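Local coordinates for type II restriction enzyme AgeI (Thalassobius gelatinovorus, PDB 5DWA), which recognises the double-stranded DNA sequence 5'-ACCGGT-3' and cuts it after the first A, leaving fragments with terminal 5'-phosphates, at residues P34-P39 against R77-T82; Q26-Y31 against F51-E56. One frame throughout, in Å; residues are numbered along the deposited sequence.

Contact 1: residues P34-P39 against R77-T82. With nucleotides of chain D.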
loop_
_atom_site.group_PDB
_atom_site.type_symbol
_atom_site.label_atom_id
_atom_site.label_comp_id
_atom_site.label_asym_id
_atom_site.label_seq_id
_atom_site.Cartn_x
_atom_site.Cartn_y
_atom_site.Cartn_z
ATOM N N PRO A 34 18.470 20.440 11.532
ATOM C CA PRO A 34 17.790 21.740 11.480
ATOM C C PRO A 34 16.786 21.873 10.337
ATOM O O PRO A 34 16.022 22.835 10.314
ATOM C CB PRO A 34 18.942 22.739 11.288
ATOM C CG PRO A 34 20.168 22.018 11.684
ATOM C CD PRO A 34 19.920 20.585 11.312
ATOM N N LEU A 35 16.785 20.921 9.405
ATOM C CA LEU A 35 15.885 20.981 8.261
ATOM C C LEU A 35 14.552 20.295 8.542
ATOM O O LEU A 35 13.561 20.560 7.859
ATOM C CB LEU A 35 16.532 20.336 7.032
ATOM C CG LEU A 35 17.878 20.894 6.572
ATOM C CD1 LEU A 35 18.340 20.167 5.309
ATOM C CD2 LEU A 35 17.782 22.395 6.326
ATOM N N VAL A 36 14.545 19.400 9.529
ATOM C CA VAL A 36 13.396 18.523 9.770
ATOM C C VAL A 36 12.139 19.324 10.108
ATOM O O VAL A 36 11.041 19.003 9.652
ATOM C CB VAL A 36 13.698 17.514 10.899
ATOM C CG1 VAL A 36 12.454 16.713 11.279
ATOM C CG2 VAL A 36 14.819 16.577 10.481
ATOM N N ASN A 37 12.316 20.386 10.888
ATOM C CA ASN A 37 11.199 21.225 11.300
ATOM C C ASN A 37 11.349 22.662 10.825
ATOM O O ASN A 37 10.711 23.562 11.369
ATOM C CB ASN A 37 11.053 21.204 12.825
ATOM C CG ASN A 37 10.871 19.799 13.377
ATOM O OD1 ASN A 37 9.825 19.180 13.189
ATOM N ND2 ASN A 37 11.885 19.298 14.069
ATOM N N LYS A 38 12.181 22.876 9.807
ATOM C CA LYS A 38 12.471 24.226 9.328
ATOM C C LYS A 38 11.255 24.823 8.652
ATOM O O LYS A 38 10.680 24.216 7.751
ATOM C CB LYS A 38 13.656 24.223 8.356
ATOM C CG LYS A 38 14.118 25.615 7.931
ATOM C CD LYS A 38 15.330 25.525 7.016
ATOM C CE LYS A 38 15.910 26.893 6.710
ATOM N NZ LYS A 38 17.216 26.759 6.009
ATOM N N PRO A 39 10.844 26.019 9.092
ATOM C CA PRO A 39 9.700 26.664 8.442
ATOM C C PRO A 39 9.869 26.839 6.928
ATOM O O PRO A 39 10.973 27.142 6.456
ATOM C CB PRO A 39 9.630 28.022 9.148
ATOM C CG PRO A 39 10.155 27.733 10.519
ATOM C CD PRO A 39 11.263 26.730 10.314
ATOM N N ARG A 77 13.062 10.770 15.307
ATOM C CA ARG A 77 13.411 11.334 16.612
ATOM C C ARG A 77 13.090 12.815 16.700
ATOM O O ARG A 77 12.610 13.305 17.727
ATOM C CB ARG A 77 14.897 11.130 16.900
ATOM C CG ARG A 77 15.335 11.707 18.256
ATOM C CD ARG A 77 16.835 11.609 18.482
ATOM N NE ARG A 77 17.586 12.599 17.714
ATOM C CZ ARG A 77 18.608 12.298 16.919
ATOM N NH1 ARG A 77 18.993 11.037 16.788
ATOM N NH2 ARG A 77 19.245 13.254 16.258
ATOM N N GLU A 78 13.352 13.528 15.613
ATOM C CA GLU A 78 13.345 14.984 15.650
ATOM C C GLU A 78 12.048 15.666 15.230
ATOM O O GLU A 78 11.812 16.817 15.590
ATOM C CB GLU A 78 14.487 15.513 14.785
ATOM C CG GLU A 78 15.857 15.096 15.276
ATOM C CD GLU A 78 16.264 15.847 16.533
ATOM O OE1 GLU A 78 15.716 16.944 16.766
ATOM O OE2 GLU A 78 17.125 15.340 17.275
ATOM N N LYS A 79 11.201 14.983 14.464
ATOM C CA LYS A 79 10.005 15.633 13.935
ATOM C C LYS A 79 9.050 16.089 15.047
ATOM O O LYS A 79 8.660 15.305 15.906
ATOM C CB LYS A 79 9.276 14.690 12.965
ATOM C CG LYS A 79 8.193 15.371 12.154
ATOM C CD LYS A 79 8.797 16.334 11.138
ATOM C CE LYS A 79 7.754 16.989 10.246
ATOM N NZ LYS A 79 8.402 17.680 9.090
ATOM N N ILE A 80 8.676 17.364 15.016
ATOM C CA ILE A 80 7.812 17.939 16.044
ATOM C C ILE A 80 6.423 18.284 15.505
ATOM O O ILE A 80 6.278 18.728 14.369
ATOM C CB ILE A 80 8.452 19.218 16.651
ATOM C CG1 ILE A 80 9.829 18.894 17.229
ATOM C CG2 ILE A 80 7.565 19.821 17.729
ATOM C CD1 ILE A 80 9.806 17.816 18.283
ATOM N N GLY A 81 5.397 18.047 16.320
ATOM C CA GLY A 81 4.077 18.584 16.051
ATOM C C GLY A 81 3.206 17.763 15.127
ATOM O O GLY A 81 2.132 18.203 14.713
ATOM N N THR A 82 3.674 16.566 14.802
ATOM C CA THR A 82 2.974 15.700 13.868
ATOM C C THR A 82 3.537 14.289 14.039
ATOM O O THR A 82 4.680 14.130 14.468
ATOM C CB THR A 82 3.127 16.210 12.404
ATOM O OG1 THR A 82 2.191 15.549 11.548
ATOM C CG2 THR A 82 4.545 16.004 11.882
ATOM P P DT D 9 -0.931 13.202 12.126
ATOM O OP1 DT D 9 0.029 13.464 13.207
ATOM O OP2 DT D 9 -2.260 13.856 12.129
ATOM O "O5'" DT D 9 -0.259 13.520 10.713
ATOM C "C5'" DT D 9 0.960 12.882 10.364
ATOM C "C4'" DT D 9 1.247 13.068 8.895
ATOM O "O4'" DT D 9 0.192 12.470 8.110
ATOM C "C3'" DT D 9 1.343 14.525 8.449
ATOM O "O3'" DT D 9 2.677 14.774 8.006
ATOM C "C2'" DT D 9 0.294 14.656 7.326
ATOM C "C1'" DT D 9 0.068 13.204 6.920
ATOM N N1 DT D 9 -1.263 12.876 6.359
ATOM C C2 DT D 9 -1.336 12.344 5.097
ATOM O O2 DT D 9 -0.369 12.215 4.375
ATOM N N3 DT D 9 -2.597 11.985 4.694
ATOM C C4 DT D 9 -3.758 12.085 5.432
ATOM O O4 DT D 9 -4.838 11.727 4.991
ATOM C C5 DT D 9 -3.612 12.637 6.757
ATOM C C7 DT D 9 -4.814 12.800 7.641
ATOM C C6 DT D 9 -2.382 12.988 7.158
ATOM P P DC D 10 3.274 16.273 7.954
ATOM O OP1 DC D 10 4.733 16.106 8.022
ATOM O OP2 DC D 10 2.592 17.120 8.954
ATOM O "O5'" DC D 10 2.852 16.793 6.532
ATOM C "C5'" DC D 10 3.512 16.300 5.385
ATOM C "C4'" DC D 10 2.874 16.831 4.134
ATOM O "O4'" DC D 10 1.579 16.223 3.953
ATOM C "C3'" DC D 10 2.621 18.341 4.155
ATOM O "O3'" DC D 10 2.898 18.868 2.883
ATOM C "C2'" DC D 10 1.133 18.426 4.458
ATOM C "C1'" DC D 10 0.664 17.245 3.641
ATOM N N1 DC D 10 -0.691 16.752 3.946
ATOM C C2 DC D 10 -1.324 15.952 3.002
ATOM O O2 DC D 10 -0.736 15.706 1.944
ATOM N N3 DC D 10 -2.558 15.470 3.272
ATOM C C4 DC D 10 -3.141 15.753 4.432
ATOM N N4 DC D 10 -4.362 15.262 4.647
ATOM C C5 DC D 10 -2.504 16.567 5.420
ATOM C C6 DC D 10 -1.285 17.036 5.138
#
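The carboxamide of N37 spans the end of helix 63-78, from the carbonyl of its last residue, E78, to the N of I80. Its OD1 accepts from the backbone N of I80 at 2.8 Å, in a nearly straight bond whose donor is tilted 27° from the carbonyl plane, and its ND2 donates to the carbonyl O of E78 at 2.9 Å. The E78 oxygen lies close to the amide plane of N37, whereas ND2 stands above the plane of that carbonyl. An asparagine suits the place because one short, flat group offers the acceptor and the donor that a chain leaving a helix asks for.

K79 is best followed outward. Its CB brushes V36 CG1, and CD touches both V36 CG1, at 3.7 Å, and N37 OD1. CE passes near phosphate oxygen OP1 of DC10 of chain D, and NZ donates to the carbonyl O of V36 at 3.0 Å, almost head-on to the carbonyl. The chain gets there by a bend at chi2 (70°), after which it runs extended. A lysine therefore serves twice, its methylenes covering a valine and its ammonium satisfying a carbonyl near the end of helix 22-36; NZ is 4.1 Å from OP1, so its charge probably adds to the favourable field around the phosphate. T82 OG1 lies 3.1 Å from OP2 of the same nucleotide. NZ makes weak hydrogen bonds to S43 of helix 43-57 and Y75 of helix 63-78, while K79 and T82 both rest on S87 of helix 84-109, which follows the DNA-facing loop 79-82.

Contact 2: residues Q26-Y31 against F51-E56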
loop_
_atom_site.group_PDB
_atom_site.type_symbol
_atom_site.label_atom_id
_atom_site.label_comp_id
_atom_site.label_asym_id
_atom_site.label_seq_id
_atom_site.Cartn_x
_atom_site.Cartn_y
_atom_site.Cartn_z
ATOM N N GLN A 26 27.896 12.805 12.554
ATOM C CA GLN A 26 27.562 14.105 13.136
ATOM C C GLN A 26 27.426 15.191 12.073
ATOM O O GLN A 26 26.576 16.066 12.187
ATOM C CB GLN A 26 28.611 14.518 14.178
ATOM C CG GLN A 26 28.172 15.686 15.054
ATOM C CD GLN A 26 26.977 15.336 15.926
ATOM O OE1 GLN A 26 27.022 14.384 16.701
ATOM N NE2 GLN A 26 25.902 16.104 15.798
ATOM N N GLN A 27 28.265 15.130 11.041
ATOM C CA GLN A 27 28.184 16.089 9.939
ATOM C C GLN A 27 26.831 15.984 9.249
ATOM O O GLN A 27 26.185 16.991 8.960
ATOM C CB GLN A 27 29.299 15.855 8.918
ATOM C CG GLN A 27 30.701 16.173 9.400
ATOM C CD GLN A 27 31.755 15.773 8.388
ATOM O OE1 GLN A 27 32.726 15.093 8.719
ATOM N NE2 GLN A 27 31.566 16.189 7.142
ATOM N N ILE A 28 26.412 14.750 8.985
ATOM C CA ILE A 28 25.128 14.516 8.343
ATOM C C ILE A 28 24.005 14.999 9.254
ATOM O O ILE A 28 23.078 15.673 8.812
ATOM C CB ILE A 28 24.939 13.026 8.011
ATOM C CG1 ILE A 28 25.965 12.583 6.962
ATOM C CG2 ILE A 28 23.517 12.758 7.510
ATOM C CD1 ILE A 28 26.107 11.072 6.819
ATOM N N SER A 29 24.105 14.661 10.536
ATOM C CA SER A 29 23.101 15.072 11.507
ATOM C C SER A 29 23.010 16.595 11.600
ATOM O O SER A 29 21.915 17.154 11.629
ATOM C CB SER A 29 23.413 14.473 12.880
ATOM O OG SER A 29 22.372 14.756 13.796
ATOM N N ASP A 30 24.161 17.261 11.632
ATOM C CA ASP A 30 24.207 18.717 11.739
ATOM C C ASP A 30 23.555 19.427 10.555
ATOM O O ASP A 30 23.011 20.523 10.704
ATOM C CB ASP A 30 25.654 19.207 11.881
ATOM C CG ASP A 30 26.256 18.880 13.241
ATOM O OD1 ASP A 30 25.497 18.493 14.155
ATOM O OD2 ASP A 30 27.489 19.021 13.390
ATOM N N TYR A 31 23.623 18.810 9.380
ATOM C CA TYR A 31 22.979 19.372 8.195
ATOM C C TYR A 31 21.474 19.106 8.211
ATOM O O TYR A 31 20.669 19.987 7.930
ATOM C CB TYR A 31 23.600 18.795 6.923
ATOM C CG TYR A 31 22.930 19.258 5.652
ATOM C CD1 TYR A 31 22.997 20.586 5.258
ATOM C CD2 TYR A 31 22.235 18.371 4.842
ATOM C CE1 TYR A 31 22.388 21.022 4.088
ATOM C CE2 TYR A 31 21.622 18.796 3.673
ATOM C CZ TYR A 31 21.703 20.122 3.305
ATOM O OH TYR A 31 21.100 20.546 2.145
ATOM N N PHE A 51 19.906 13.427 1.735
ATOM C CA PHE A 51 20.390 12.168 1.193
ATOM C C PHE A 51 21.518 12.390 0.192
ATOM O O PHE A 51 22.514 11.664 0.187
ATOM C CB PHE A 51 19.243 11.386 0.540
ATOM C CG PHE A 51 19.649 10.030 0.027
ATOM C CD1 PHE A 51 20.220 9.094 0.881
ATOM C CD2 PHE A 51 19.438 9.678 -1.300
ATOM C CE1 PHE A 51 20.587 7.837 0.414
ATOM C CE2 PHE A 51 19.801 8.427 -1.776
ATOM C CZ PHE A 51 20.372 7.500 -0.915
ATOM N N VAL A 52 21.357 13.390 -0.667
ATOM C CA VAL A 52 22.396 13.725 -1.634
ATOM C C VAL A 52 23.666 14.156 -0.898
ATOM O O VAL A 52 24.777 13.751 -1.255
ATOM C CB VAL A 52 21.925 14.831 -2.582
ATOM C CG1 VAL A 52 23.064 15.309 -3.473
ATOM C CG2 VAL A 52 20.770 14.334 -3.438
ATOM N N MET A 53 23.483 14.949 0.151
ATOM C CA MET A 53 24.591 15.365 0.999
ATOM C C MET A 53 25.239 14.170 1.693
ATOM O O MET A 53 26.461 14.017 1.671
ATOM C CB MET A 53 24.110 16.396 2.029
ATOM C CG MET A 53 25.196 16.928 2.963
ATOM S SD MET A 53 25.284 15.962 4.480
ATOM C CE MET A 53 26.451 16.961 5.414
ATOM N N ALA A 54 24.423 13.311 2.300
ATOM C CA ALA A 54 24.966 12.196 3.080
ATOM C C ALA A 54 25.764 11.219 2.228
ATOM O O ALA A 54 26.772 10.677 2.679
ATOM C CB ALA A 54 23.842 11.451 3.811
ATOM N N THR A 55 25.301 10.974 1.002
ATOM C CA THR A 55 26.003 10.054 0.124
ATOM C C THR A 55 27.291 10.658 -0.416
ATOM O O THR A 55 28.188 9.932 -0.838
ATOM C CB THR A 55 25.120 9.608 -1.057
ATOM O OG1 THR A 55 24.557 10.755 -1.702
ATOM C CG2 THR A 55 23.999 8.710 -0.555
ATOM N N GLU A 56 27.386 11.981 -0.396
ATOM C CA GLU A 56 28.626 12.622 -0.799
ATOM C C GLU A 56 29.607 12.668 0.375
ATOM O O GLU A 56 30.811 12.530 0.181
ATOM C CB GLU A 56 28.342 14.013 -1.364
ATOM C CG GLU A 56 27.707 13.940 -2.758
ATOM C CD GLU A 56 27.316 15.290 -3.320
ATOM O OE1 GLU A 56 27.579 16.315 -2.659
ATOM O OE2 GLU A 56 26.745 15.324 -4.430
#
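M53 reaches across to helix 22-36 and lays its whole side chain along Y31, a Met-aromatic contact between two nearly antiparallel helices. The short segments 26-31 and 51-56 run at 163° to each other, with axes 9.9 Å apart, as neighbouring members of the helical part that stands beside the central sheet. Methionine and tyrosine slide past each other in opposite directions: CB and CG pass the CD2-CE2 side of the ring, CG lying 4.3 Å from its centroid and 29° off the ring normal, in an off-centre CH-pi contact. The sulfur stands more obliquely, 4.8 Å from the centroid.

Beyond the sulfur, CE touches Y31 CB at 3.7 Å and comes to 3.6 Å from the carbonyl O of Q27. M53 CB already points toward helix 22-36; chi1 of -179° swings CG away from its own backbone N, and the bend at chi2 carries SD and CE past the ring. Methionine fits here because it is long, unbranched and polarisable, able to follow both an aromatic surface and a helix backbone. An alanine here would probably leave the Y31 ring without its CG and sulfur neighbours and open a gap beside Y31 CB and the Q27 carbonyl.

A54 and I28 form the buried side of the contact, where the small alanine allows a close local approach, I28 CA lying 5.8 Å from A54 CA. The branched isoleucine spreads over it and also meets C58. On the far side of helix 43-57, F51 packs against W67 and F262. I28 CD1 comes closest to that alanine, 3.8 Å from A54 CB.

Helix 22-36 is common to both contacts: its middle packs on helix 43-57 in contact 2, and its C-terminal end meets the exit of helix 63-78 in contact 1. Their centres lie 16 Å apart, on the same side of the chain's centre, and they touch where P34 CD packs against the backbone O of S29. Along the chain the segments alternate, 26-31, 34-39, 51-56, 77-82, so the two pairings interlock three successive helices. Contact 2 is partly buried, about 11 Å from the DNA at its nearest atom, whereas contact 1 lies at the surface and reaches the DNA backbone. One helix thus connects interhelical packing to the DNA-facing loop 79-82 in this PD-(D/E)XK nuclease.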